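Local coordinates for spermidine synthase (Corynebacterium glutamicum ATCC 13032, PDB 3GJY), which probably transfers an aminopropyl group from decarboxylated S-adenosylmethionine to putrescine, the spermidine-forming step of polyamine biosynthesis, at residues A198-H203 against G238-M243; S204-A209 against P229-G234; S56-G61 against E131-P136. One frame throughout, in Å; residues are numbered along the deposited sequence. Where two conformers were deposited one is given.

Contact 1: A198-H203 against G238-M243; sequences ANCGDH and GNIILM
Different first torsions bring Asn199 and Asn239 together on one face of two antiparallel strands: CG of Asn199 stands anti to its own N (chi1 -178°), whereas CG of Asn239 lies beside its N and anti to its carbonyl carbon (chi1 -64°). The amides thereby lean toward each other, their planes only 22° apart, and Asn239 ND2 donates to a lone pair of Asn199 OD1 at 2.8 Å. One water accepts from both ND2 atoms and closes the pair into a small ring, while Asn199 ND2 also reaches Asp166 OD1. Ile241 shares this face, its CD1 resting 3.9 Å from Asn199 OD1, and Tyr70 of helix 69-85 touches both asparagines.

Cys200, Ile240 and Leu242 line the other face, where Cys200 CB sits 3.8 Å from Ile240 CG2 and equally close to Leu242 CD1, beneath helix 207-219. Backbone bonds run in reciprocal couples at Ala198-Leu242, Cys200-Ile240 and Asp202-Gly238, Ile240 N to Cys200 O measuring 2.8 Å. Between helices on both faces, this is the junction where the parallel strands of a Rossmann-like AdoMet-dependent transferase sheet meet an antiparallel strand, in the strand order 3-2-1-4-5-7-6 characteristic of that fold.

Contact 2: S204-A209 against P229-G234; sequences SDLRGA and PPMLKG
Leu206 reaches across to helix 229-232 with both of its methyl groups, each meeting a different residue. CD2 rests 3.9 Å from the selenium of Met231, a selenomethionine here, and CD1 lies 3.8 Å from CD2 of Leu232. The two neighbours are met differently: the Leu206 side chain runs at a slant to that of Met231 but at about a right angle to that of Leu232, one branch going to each. Met231 comes within range because its chain extends from the backbone, with CG anti to N (chi1 176°) and the next torsion also extended, which carries CG and SE to Leu206 CD2. Nearer the surface, Ser204 OG lies 2.9 Å from Met231 O, a possible hydrogen bond, since the proton has another acceptor within reach. The same carbonyl receives the backbone N of Gly234 at 2.9 Å.

That second bond belongs to a Schellman motif, in which Gly234 takes positive phi and ends the short helix just where Ser204 approaches; Lys233 N to Pro229 O is the ordinary helical bond of the last turn. On the other side an Asx turn leads into helix 207-219: Asp205 OD2 accepts from Arg207 N at 2.9 Å, approached 31° out of the carboxylate plane, and Leu206 occupies the N-cap position. The same oxygen lies over the centre of the Arg207 guanidinium, 3.2 Å above its plane, so the pairing is one of charge without a directed N-H. Further out, Asp202 OD2 accepts from Ala209 N in the first turn of the helix. Phe282 of helix 276-282 touches Leu206 and Leu232, Trp278 adds to Leu232, and Ile240 of strand 238-245 lies against Met231.

Contact 3: S56-G61 against E131-P136; sequences SHIVLG and EWFDIP
A mixed contact, part apolar and part polar, with one direct hydrogen bond, joins the end of the last strand of the N-terminal antiparallel sheet, 53-59, to the turn that follows helix 123-132, linking the small beta domain to the larger domain. Ile58 supplies the inner part. Its CG1 stands between its own N and carbonyl carbon (chi1 60°), and the extended chain beyond carries CD1 to 3.8 Å from Phe133 CA and 4.0 Å from Phe133 CB, at the root of the aromatic side chain. Leu60 approaches farther along: its CD2 lies 4.0 Å from Asp134 CB and 4.1 Å from Trp132 O, the Leu60 and Asp134 side chains slanting past each other.

Asp134 follows directly after Phe133, the first residue to leave helical geometry, and itself has positive phi. An N-terminal beta-sheet domain joined to a Rossmann-like domain is the two-part architecture of the spermidine synthase family, and the turn here belongs to the second part.

With CG anti to N (chi1 -172°), the Asp134 carboxylate points back to the loop just past the strand, where OD2 accepts from Gly61 N at 2.9 Å. The N-H...O angle of 169° makes the bond nearly straight, though the donor comes from above the carboxylate plane. Arg105 NH2 forms a salt bridge to the same oxygen and also donates to Val59 O, so one guanidinium from helix 102-110 grips both sides of the contact. A charge so placed would be expected to stabilise the ionised carboxylate. Ala100, Leu125 and Leu128 touch Phe133.

Overall arrangement
From the N terminus, contact 3 comes first: strand 53-59 closes a loop of some seventy residues against the turn after helix 123-132, tying the antiparallel sheet to the mixed-sheet domain. The chain then adds strands 141-145 and 160-165 before strand 194-202 opens contact 1, which closes with 238-243. Contact 2 is nested within that second loop, joining the start of helix 207-219 to helix 229-232. Contacts 1 and 2 touch, their centres 9 Å apart, with Gly238 packed against Met231. Contact 3 lies in series with both, its centre about 32 Å from that of contact 2, on the opposite side of the chain's centre.

Contact 1: A198-H203 against G238-M243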
ATOM      1  N   ALA A 198      -3.798  -2.817   1.439  1.00 11.34           N
ATOM      2  CA  ALA A 198      -2.532  -2.967   2.145  1.00 11.55           C
ATOM      3  C   ALA A 198      -1.564  -3.878   1.435  1.00 11.95           C
ATOM      4  O   ALA A 198      -1.928  -4.961   0.960  1.00 12.72           O
ATOM      5  CB  ALA A 198      -2.756  -3.490   3.587  1.00 13.86           C
ATOM      6  N   ASN A 199      -0.304  -3.466   1.436  1.00 11.81           N
ATOM      7  CA  ASN A 199       0.782  -4.370   1.083  1.00 13.14           C
ATOM      8  C   ASN A 199       1.152  -5.207   2.301  1.00 14.22           C
ATOM      9  O   ASN A 199       1.406  -4.671   3.379  1.00 15.56           O
ATOM     10  CB  ASN A 199       1.983  -3.563   0.615  1.00 12.69           C
ATOM     11  CG  ASN A 199       3.139  -4.422   0.191  1.00 14.00           C
ATOM     12  OD1 ASN A 199       2.957  -5.566  -0.246  1.00 16.14           O
ATOM     13  ND2 ASN A 199       4.343  -3.860   0.285  1.00 14.08           N
ATOM     14  N   CYS A 200       1.114  -6.524   2.152  1.00 15.74           N
ATOM     15  CA  CYS A 200       1.463  -7.439   3.255  1.00 16.49           C
ATOM     16  C   CYS A 200       2.563  -8.359   2.761  1.00 17.77           C
ATOM     17  O   CYS A 200       2.381  -9.089   1.797  1.00 18.67           O
ATOM     18  CB  CYS A 200       0.224  -8.223   3.716  1.00 16.04           C
ATOM     19  SG  CYS A 200       0.529  -9.559   4.866  1.00 18.95           S
ATOM     20  N   GLY A 201       3.733  -8.270   3.385  1.00 19.03           N
ATOM     21  CA  GLY A 201       4.818  -9.224   3.103  1.00 21.01           C
ATOM     22  C   GLY A 201       4.716 -10.405   4.061  1.00 23.23           C
ATOM     23  O   GLY A 201       4.517 -10.218   5.276  1.00 23.59           O
ATOM     24  N   ASP A 202       4.802 -11.623   3.526  1.00 24.30           N
ATOM     25  CA  ASP A 202       4.679 -12.798   4.402  1.00 26.25           C
ATOM     26  C   ASP A 202       5.465 -13.989   3.858  1.00 28.11           C
ATOM     27  O   ASP A 202       5.680 -14.124   2.638  1.00 26.64           O
ATOM     28  CB  ASP A 202       3.194 -13.144   4.678  1.00 25.48           C
ATOM     29  CG  ASP A 202       2.980 -13.864   6.031  1.00 25.46           C
ATOM     30  OD1 ASP A 202       3.965 -14.156   6.762  1.00 27.26           O
ATOM     31  OD2 ASP A 202       1.820 -14.152   6.390  1.00 22.53           O
ATOM     32  N   HIS A 203       5.936 -14.836   4.777  1.00 31.97           N
ATOM     33  CA  HIS A 203       6.490 -16.137   4.355  1.00 34.18           C
ATOM     34  C   HIS A 203       5.413 -17.211   4.392  1.00 34.56           C
ATOM     35  O   HIS A 203       4.319 -16.994   4.928  1.00 35.81           O
ATOM     36  CB  HIS A 203       7.776 -16.571   5.084  1.00 35.20           C
ATOM     37  CG  HIS A 203       8.042 -15.843   6.359  1.00 38.05           C
ATOM     38  ND1 HIS A 203       9.241 -15.212   6.611  1.00 41.03           N
ATOM     39  CD2 HIS A 203       7.277 -15.655   7.460  1.00 40.57           C
ATOM     40  CE1 HIS A 203       9.196 -14.647   7.805  1.00 41.32           C
ATOM     41  NE2 HIS A 203       8.015 -14.902   8.341  1.00 42.19           N
ATOM     42  N   GLY A 238       6.859 -13.477  -0.221  1.00 26.77           N
ATOM     43  CA  GLY A 238       6.268 -12.658  -1.250  1.00 24.81           C
ATOM     44  C   GLY A 238       5.302 -11.632  -0.685  1.00 23.02           C
ATOM     45  O   GLY A 238       5.232 -11.403   0.523  1.00 22.79           O
ATOM     46  N   ASN A 239       4.589 -11.007  -1.597  1.00 21.29           N
ATOM     47  CA  ASN A 239       3.652  -9.955  -1.231  1.00 20.01           C
ATOM     48  C   ASN A 239       2.276 -10.409  -1.552  1.00 18.27           C
ATOM     49  O   ASN A 239       2.050 -11.057  -2.599  1.00 18.85           O
ATOM     50  CB  ASN A 239       3.912  -8.670  -2.025  1.00 20.87           C
ATOM     51  CG  ASN A 239       5.233  -8.078  -1.719  1.00 22.74           C
ATOM     52  OD1 ASN A 239       6.244  -8.495  -2.287  1.00 26.27           O
ATOM     53  ND2 ASN A 239       5.265  -7.105  -0.806  1.00 23.20           N
ATOM     54  N   ILE A 240       1.352 -10.017  -0.683  1.00 16.36           N
ATOM     55  CA  ILE A 240      -0.064 -10.186  -0.961  1.00 14.58           C
ATOM     56  C   ILE A 240      -0.729  -8.841  -0.684  1.00 13.46           C
ATOM     57  O   ILE A 240      -0.471  -8.205   0.344  1.00 14.84           O
ATOM     58  CB  ILE A 240      -0.668 -11.371  -0.114  1.00 14.42           C
ATOM     59  CG1 ILE A 240      -2.146 -11.575  -0.439  1.00 15.96           C
ATOM     60  CG2 ILE A 240      -0.410 -11.162   1.387  1.00 15.91           C
ATOM     61  CD1 ILE A 240      -2.695 -12.912   0.076  1.00 17.84           C
ATOM     62  N   ILE A 241      -1.560  -8.404  -1.616  1.00 13.02           N
ATOM     63  CA  ILE A 241      -2.303  -7.152  -1.464  1.00 11.77           C
ATOM     64  C   ILE A 241      -3.674  -7.508  -0.862  1.00 12.30           C
ATOM     65  O   ILE A 241      -4.437  -8.295  -1.438  1.00 13.82           O
ATOM     66  CB  ILE A 241      -2.505  -6.471  -2.829  1.00 12.41           C
ATOM     67  CG1 ILE A 241      -1.146  -6.208  -3.536  1.00 15.33           C
ATOM     68  CG2 ILE A 241      -3.312  -5.179  -2.630  1.00 13.33           C
ATOM     69  CD1 ILE A 241      -0.071  -5.556  -2.688  1.00 16.22           C
ATOM     70  N   LEU A 242      -3.962  -6.943   0.305  1.00 11.35           N
ATOM     71  CA  LEU A 242      -5.209  -7.178   1.050  1.00 10.88           C
ATOM     72  C   LEU A 242      -6.128  -5.997   0.870  1.00 11.73           C
ATOM     73  O   LEU A 242      -5.727  -4.850   1.128  1.00 12.45           O
ATOM     74  CB  LEU A 242      -4.869  -7.326   2.537  1.00 11.85           C
ATOM     75  CG  LEU A 242      -3.724  -8.310   2.862  1.00 11.44           C
ATOM     76  CD1 LEU A 242      -3.486  -8.322   4.383  1.00 13.72           C
ATOM     77  CD2 LEU A 242      -4.042  -9.731   2.371  1.00 14.20           C
HETATM   78  N   MSE A 243      -7.356  -6.261   0.410  1.00 11.20           N
HETATM   79  CA  MSE A 243      -8.313  -5.196   0.164  1.00 11.78           C
HETATM   80  C   MSE A 243      -9.575  -5.368   1.017  1.00 10.94           C
HETATM   81  O   MSE A 243     -10.086  -6.482   1.147  1.00 12.66           O
HETATM   82  CB  MSE A 243      -8.648  -5.067  -1.325  1.00 12.34           C
HETATM   83  CG  MSE A 243      -7.431  -4.704  -2.174  1.00 13.48           C
HETATM   84 SE   MSE A 243      -7.814  -4.577  -4.042  0.75 18.32          SE
HETATM   85  CE  MSE A 243      -7.856  -6.456  -4.366  1.00 19.95           C
TER
HETATM   86  O   HOH W   1       7.011  -5.132   0.190  1.00 28.65           O

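Contact 2: S204-A209 against P229-G234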
ATOM      1  N   SER A 204       5.736 -18.371   3.837  1.00 34.49           N
ATOM      2  CA  SER A 204       4.717 -19.175   3.214  1.00 34.09           C
ATOM      3  C   SER A 204       3.703 -19.924   4.111  1.00 32.67           C
ATOM      4  O   SER A 204       2.728 -20.450   3.601  1.00 32.61           O
ATOM      5  CB  SER A 204       5.337 -20.028   2.096  1.00 35.19           C
ATOM      6  OG  SER A 204       5.642 -19.190   0.967  1.00 35.91           O
ATOM      7  N   ASP A 205       3.869 -19.872   5.430  1.00 31.48           N
ATOM      8  CA  ASP A 205       2.810 -20.288   6.357  1.00 30.72           C
ATOM      9  C   ASP A 205       1.583 -19.335   6.250  1.00 28.26           C
ATOM     10  O   ASP A 205       0.440 -19.709   6.520  1.00 28.06           O
ATOM     11  CB  ASP A 205       3.353 -20.367   7.810  1.00 32.16           C
ATOM     12  CG  ASP A 205       3.812 -19.004   8.361  1.00 35.02           C
ATOM     13  OD1 ASP A 205       5.034 -18.693   8.345  1.00 37.86           O
ATOM     14  OD2 ASP A 205       2.946 -18.237   8.821  1.00 36.71           O
ATOM     15  N   LEU A 206       1.855 -18.098   5.853  1.00 26.38           N
ATOM     16  CA  LEU A 206       0.816 -17.097   5.610  1.00 24.08           C
ATOM     17  C   LEU A 206      -0.035 -16.747   6.835  1.00 22.96           C
ATOM     18  O   LEU A 206      -1.134 -16.208   6.687  1.00 21.46           O
ATOM     19  CB  LEU A 206      -0.056 -17.495   4.409  1.00 24.90           C
ATOM     20  CG  LEU A 206       0.730 -17.675   3.108  1.00 26.47           C
ATOM     21  CD1 LEU A 206      -0.152 -18.075   1.943  1.00 28.67           C
ATOM     22  CD2 LEU A 206       1.475 -16.388   2.771  1.00 28.13           C
ATOM     23  N   ARG A 207       0.477 -17.030   8.047  1.00 21.61           N
ATOM     24  CA  ARG A 207      -0.307 -16.782   9.259  1.00 21.55           C
ATOM     25  C   ARG A 207      -0.527 -15.297   9.466  1.00 19.92           C
ATOM     26  O   ARG A 207      -1.582 -14.905   9.965  1.00 20.48           O
ATOM     27  CB  ARG A 207       0.345 -17.373  10.518  1.00 22.65           C
ATOM     28  CG  ARG A 207       0.361 -18.905  10.537  1.00 27.66           C
ATOM     29  CD  ARG A 207       0.877 -19.392  11.896  1.00 33.91           C
ATOM     30  NE  ARG A 207       2.306 -19.707  11.913  1.00 41.24           N
ATOM     31  CZ  ARG A 207       3.306 -18.827  12.012  1.00 43.64           C
ATOM     32  NH1 ARG A 207       4.559 -19.265  12.038  1.00 45.71           N
ATOM     33  NH2 ARG A 207       3.076 -17.522  12.081  1.00 46.06           N
ATOM     34  N   GLY A 208       0.461 -14.495   9.096  1.00 20.10           N
ATOM     35  CA  GLY A 208       0.338 -13.028   9.183  1.00 19.20           C
ATOM     36  C   GLY A 208      -0.762 -12.478   8.279  1.00 18.14           C
ATOM     37  O   GLY A 208      -1.683 -11.784   8.730  1.00 17.57           O
ATOM     38  N   ALA A 209      -0.673 -12.802   7.000  1.00 16.90           N
ATOM     39  CA  ALA A 209      -1.728 -12.393   6.048  1.00 15.72           C
ATOM     40  C   ALA A 209      -3.126 -12.862   6.486  1.00 15.67           C
ATOM     41  O   ALA A 209      -4.114 -12.108   6.417  1.00 15.20           O
ATOM     42  CB  ALA A 209      -1.410 -12.911   4.677  1.00 16.72           C
ATOM     43  N   PRO A 229       1.595 -15.972  -6.675  1.00 26.00           N
ATOM     44  CA  PRO A 229       1.347 -17.421  -6.664  1.00 26.50           C
ATOM     45  C   PRO A 229       2.480 -18.323  -6.110  1.00 26.87           C
ATOM     46  O   PRO A 229       2.184 -19.232  -5.359  1.00 26.44           O
ATOM     47  CB  PRO A 229       1.014 -17.723  -8.137  1.00 26.48           C
ATOM     48  CG  PRO A 229       0.452 -16.438  -8.645  1.00 24.59           C
ATOM     49  CD  PRO A 229       1.362 -15.382  -8.005  1.00 26.56           C
ATOM     50  N   PRO A 230       3.776 -18.029  -6.393  1.00 28.55           N
ATOM     51  CA  PRO A 230       4.799 -18.881  -5.746  1.00 29.13           C
ATOM     52  C   PRO A 230       4.842 -18.770  -4.213  1.00 30.66           C
ATOM     53  O   PRO A 230       5.301 -19.692  -3.542  1.00 31.27           O
ATOM     54  CB  PRO A 230       6.108 -18.329  -6.316  1.00 29.45           C
ATOM     55  CG  PRO A 230       5.734 -17.786  -7.652  1.00 29.44           C
ATOM     56  CD  PRO A 230       4.396 -17.115  -7.373  1.00 28.07           C
HETATM   57  N   MSE A 231       4.387 -17.650  -3.658  1.00 31.14           N
HETATM   58  CA  MSE A 231       4.285 -17.519  -2.207  1.00 31.73           C
HETATM   59  C   MSE A 231       3.122 -18.342  -1.651  1.00 32.08           C
HETATM   60  O   MSE A 231       3.279 -19.072  -0.663  1.00 32.91           O
HETATM   61  CB  MSE A 231       4.151 -16.054  -1.807  1.00 31.37           C
HETATM   62  CG  MSE A 231       3.939 -15.857  -0.322  1.00 32.00           C
HETATM   63 SE   MSE A 231       3.041 -14.237  -0.098  0.60 29.09          SE
HETATM   64  CE  MSE A 231       1.523 -14.597  -1.252  1.00 30.67           C
ATOM     65  N   LEU A 232       1.963 -18.257  -2.300  1.00 32.70           N
ATOM     66  CA  LEU A 232       0.828 -19.131  -1.965  1.00 32.79           C
ATOM     67  C   LEU A 232       1.216 -20.601  -2.016  1.00 33.79           C
ATOM     68  O   LEU A 232       0.733 -21.399  -1.203  1.00 33.42           O
ATOM     69  CB  LEU A 232      -0.346 -18.896  -2.922  1.00 32.58           C
ATOM     70  CG  LEU A 232      -1.108 -17.578  -2.779  1.00 30.16           C
ATOM     71  CD1 LEU A 232      -2.221 -17.563  -3.809  1.00 28.36           C
ATOM     72  CD2 LEU A 232      -1.709 -17.399  -1.409  1.00 31.59           C
ATOM     73  N   LYS A 233       2.081 -20.939  -2.973  1.00 34.68           N
ATOM     74  CA  LYS A 233       2.559 -22.318  -3.148  1.00 35.68           C
ATOM     75  C   LYS A 233       3.702 -22.671  -2.191  1.00 36.10           C
ATOM     76  O   LYS A 233       4.284 -23.757  -2.300  1.00 36.96           O
ATOM     77  CB  LYS A 233       3.012 -22.563  -4.597  1.00 35.58           C
ATOM     78  CG  LYS A 233       1.903 -22.472  -5.631  1.00 36.61           C
ATOM     79  CD  LYS A 233       2.464 -22.612  -7.027  1.00 38.56           C
ATOM     80  CE  LYS A 233       1.390 -22.273  -8.042  1.00 39.22           C
ATOM     81  NZ  LYS A 233       1.726 -22.764  -9.404  1.00 40.96           N
ATOM     82  N   GLY A 234       4.034 -21.755  -1.276  1.00 36.42           N
ATOM     83  CA  GLY A 234       5.080 -22.002  -0.283  1.00 36.63           C
ATOM     84  C   GLY A 234       6.517 -22.000  -0.781  1.00 36.80           C
ATOM     85  O   GLY A 234       7.419 -22.478  -0.076  1.00 37.51           O
TER

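Contact 3: S56-G61 against E131-P136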
ATOM      1  N   SER A  56      11.980   1.509  -3.663  1.00 15.29           N
ATOM      2  CA  SER A  56      11.211   2.033  -4.787  1.00 14.35           C
ATOM      3  C   SER A  56      12.092   2.161  -6.033  1.00 14.20           C
ATOM      4  O   SER A  56      13.326   2.088  -5.944  1.00 14.76           O
ATOM      5  CB  SER A  56      10.557   3.381  -4.461  1.00 14.46           C
ATOM      6  OG  SER A  56       9.644   3.669  -5.500  1.00 14.14           O
ATOM      7  N   HIS A  57      11.457   2.311  -7.192  1.00 14.80           N
ATOM      8  CA  HIS A  57      12.163   2.587  -8.426  1.00 14.53           C
ATOM      9  C   HIS A  57      11.359   3.587  -9.211  1.00 13.83           C
ATOM     10  O   HIS A  57      10.135   3.441  -9.297  1.00 14.24           O
ATOM     11  CB  HIS A  57      12.394   1.300  -9.225  1.00 14.73           C
ATOM     12  CG  HIS A  57      13.151   1.544 -10.477  1.00 14.95           C
ATOM     13  ND1 HIS A  57      12.538   2.006 -11.625  1.00 16.66           N
ATOM     14  CD2 HIS A  57      14.474   1.472 -10.753  1.00 17.35           C
ATOM     15  CE1 HIS A  57      13.457   2.214 -12.548  1.00 18.99           C
ATOM     16  NE2 HIS A  57      14.628   1.874 -12.052  1.00 17.00           N
ATOM     17  N   ILE A  58      12.031   4.615  -9.737  1.00 13.47           N
ATOM     18  CA  ILE A  58      11.345   5.654 -10.511  1.00 13.81           C
ATOM     19  C   ILE A  58      12.106   5.937 -11.800  1.00 13.53           C
ATOM     20  O   ILE A  58      13.328   5.702 -11.888  1.00 14.62           O
ATOM     21  CB  ILE A  58      11.180   6.956  -9.731  1.00 13.39           C
ATOM     22  CG1 ILE A  58      12.534   7.543  -9.302  1.00 14.48           C
ATOM     23  CG2 ILE A  58      10.289   6.709  -8.501  1.00 14.65           C
ATOM     24  CD1 ILE A  58      12.426   8.887  -8.538  1.00 16.65           C
ATOM     25  N   VAL A  59      11.373   6.410 -12.799  1.00 13.72           N
ATOM     26  CA  VAL A  59      11.995   6.999 -13.979  1.00 14.33           C
ATOM     27  C   VAL A  59      11.512   8.440 -13.993  1.00 13.87           C
ATOM     28  O   VAL A  59      10.296   8.707 -14.038  1.00 14.05           O
ATOM     29  CB  VAL A  59      11.565   6.266 -15.255  1.00 14.79           C
ATOM     30  CG1 VAL A  59      12.170   6.985 -16.474  1.00 17.63           C
ATOM     31  CG2 VAL A  59      11.976   4.766 -15.222  1.00 15.88           C
ATOM     32  N   LEU A  60      12.449   9.377 -13.947  1.00 14.12           N
ATOM     33  CA  LEU A  60      12.061  10.794 -13.883  1.00 14.70           C
ATOM     34  C   LEU A  60      11.234  11.159 -15.127  1.00 14.83           C
ATOM     35  O   LEU A  60      11.535  10.735 -16.262  1.00 16.31           O
ATOM     36  CB  LEU A  60      13.309  11.688 -13.807  1.00 15.04           C
ATOM     37  CG  LEU A  60      14.315  11.344 -12.703  1.00 15.85           C
ATOM     38  CD1 LEU A  60      15.501  12.339 -12.746  1.00 18.75           C
ATOM     39  CD2 LEU A  60      13.657  11.388 -11.290  1.00 17.48           C
ATOM     40  N   GLY A  61      10.166  11.912 -14.913  1.00 14.28           N
ATOM     41  CA  GLY A  61       9.297  12.341 -16.001  1.00 14.84           C
ATOM     42  C   GLY A  61       8.267  11.309 -16.436  1.00 15.67           C
ATOM     43  O   GLY A  61       7.427  11.612 -17.301  1.00 16.87           O
ATOM     44  N   GLU A 131      12.527  16.805  -2.801  1.00 12.08           N
ATOM     45  CA  GLU A 131      13.590  17.420  -3.599  0.50 11.97           C
ATOM     46  C   GLU A 131      13.863  16.630  -4.885  1.00 12.74           C
ATOM     47  O   GLU A 131      14.020  17.220  -5.959  1.00 13.62           O
ATOM     48  CB  GLU A 131      14.892  17.530  -2.788  0.50 12.29           C
ATOM     49  CG  GLU A 131      14.879  18.475  -1.577  0.50 12.79           C
ATOM     50  CD  GLU A 131      14.636  19.930  -1.885  0.50 14.62           C
ATOM     51  OE1 GLU A 131      14.710  20.351  -3.074  0.50 14.82           O
ATOM     52  OE2 GLU A 131      14.342  20.653  -0.894  0.50 15.16           O
ATOM     53  N   TRP A 132      13.898  15.291  -4.792  1.00 12.64           N
ATOM     54  CA  TRP A 132      14.497  14.475  -5.855  1.00 13.39           C
ATOM     55  C   TRP A 132      13.634  13.403  -6.474  1.00 13.17           C
ATOM     56  O   TRP A 132      14.015  12.856  -7.505  1.00 13.79           O
ATOM     57  CB  TRP A 132      15.772  13.788  -5.305  1.00 13.53           C
ATOM     58  CG  TRP A 132      16.984  14.666  -5.270  1.00 14.62           C
ATOM     59  CD1 TRP A 132      17.136  15.889  -5.861  1.00 17.00           C
ATOM     60  CD2 TRP A 132      18.232  14.363  -4.638  1.00 15.09           C
ATOM     61  NE1 TRP A 132      18.416  16.364  -5.646  1.00 19.25           N
ATOM     62  CE2 TRP A 132      19.107  15.460  -4.889  1.00 17.07           C
ATOM     63  CE3 TRP A 132      18.709  13.264  -3.918  1.00 16.53           C
ATOM     64  CZ2 TRP A 132      20.433  15.485  -4.417  1.00 18.90           C
ATOM     65  CZ3 TRP A 132      20.032  13.289  -3.433  1.00 18.35           C
ATOM     66  CH2 TRP A 132      20.866  14.393  -3.700  1.00 20.19           C
ATOM     67  N   PHE A 133      12.529  13.026  -5.840  1.00 12.05           N
ATOM     68  CA  PHE A 133      11.780  11.876  -6.328  1.00 12.54           C
ATOM     69  C   PHE A 133      10.592  12.222  -7.218  1.00 12.37           C
ATOM     70  O   PHE A 133       9.706  11.391  -7.463  1.00 13.02           O
ATOM     71  CB  PHE A 133      11.443  10.839  -5.245  1.00 13.10           C
ATOM     72  CG  PHE A 133      12.639  10.356  -4.428  1.00 12.46           C
ATOM     73  CD1 PHE A 133      13.963  10.408  -4.913  1.00 13.75           C
ATOM     74  CD2 PHE A 133      12.407   9.888  -3.123  1.00 13.39           C
ATOM     75  CE1 PHE A 133      15.053   9.963  -4.101  1.00 15.25           C
ATOM     76  CE2 PHE A 133      13.459   9.436  -2.311  1.00 15.80           C
ATOM     77  CZ  PHE A 133      14.797   9.492  -2.798  1.00 16.32           C
ATOM     78  N   ASP A 134      10.612  13.450  -7.742  1.00 12.33           N
ATOM     79  CA  ASP A 134       9.810  13.798  -8.923  1.00 12.46           C
ATOM     80  C   ASP A 134       8.313  13.680  -8.638  1.00 12.42           C
ATOM     81  O   ASP A 134       7.549  13.119  -9.422  1.00 13.11           O
ATOM     82  CB  ASP A 134      10.208  12.938 -10.147  1.00 12.59           C
ATOM     83  CG  ASP A 134       9.558  13.392 -11.424  1.00 13.48           C
ATOM     84  OD1 ASP A 134       9.443  14.624 -11.650  1.00 18.07           O
ATOM     85  OD2 ASP A 134       9.238  12.518 -12.246  1.00 13.89           O
ATOM     86  N   ILE A 135       7.915  14.301  -7.537  1.00 12.65           N
ATOM     87  CA  ILE A 135       6.521  14.346  -7.137  1.00 12.98           C
ATOM     88  C   ILE A 135       5.933  15.704  -7.425  1.00 12.32           C
ATOM     89  O   ILE A 135       6.647  16.719  -7.398  1.00 13.77           O
ATOM     90  CB  ILE A 135       6.348  13.969  -5.638  1.00 13.09           C
ATOM     91  CG1 ILE A 135       7.103  14.908  -4.700  1.00 12.77           C
ATOM     92  CG2 ILE A 135       6.804  12.524  -5.414  1.00 15.63           C
ATOM     93  CD1 ILE A 135       6.803  14.632  -3.184  1.00 13.51           C
ATOM     94  N   PRO A 136       4.617  15.738  -7.681  1.00 12.84           N
ATOM     95  CA  PRO A 136       3.961  17.033  -7.925  1.00 11.84           C
ATOM     96  C   PRO A 136       3.785  17.782  -6.609  1.00 11.23           C
ATOM     97  O   PRO A 136       3.904  17.188  -5.519  1.00 12.46           O
ATOM     98  CB  PRO A 136       2.629  16.645  -8.549  1.00 12.25           C
ATOM     99  CG  PRO A 136       2.351  15.288  -7.996  1.00 14.48           C
ATOM    100  CD  PRO A 136       3.703  14.602  -7.873  1.00 13.07           C
TER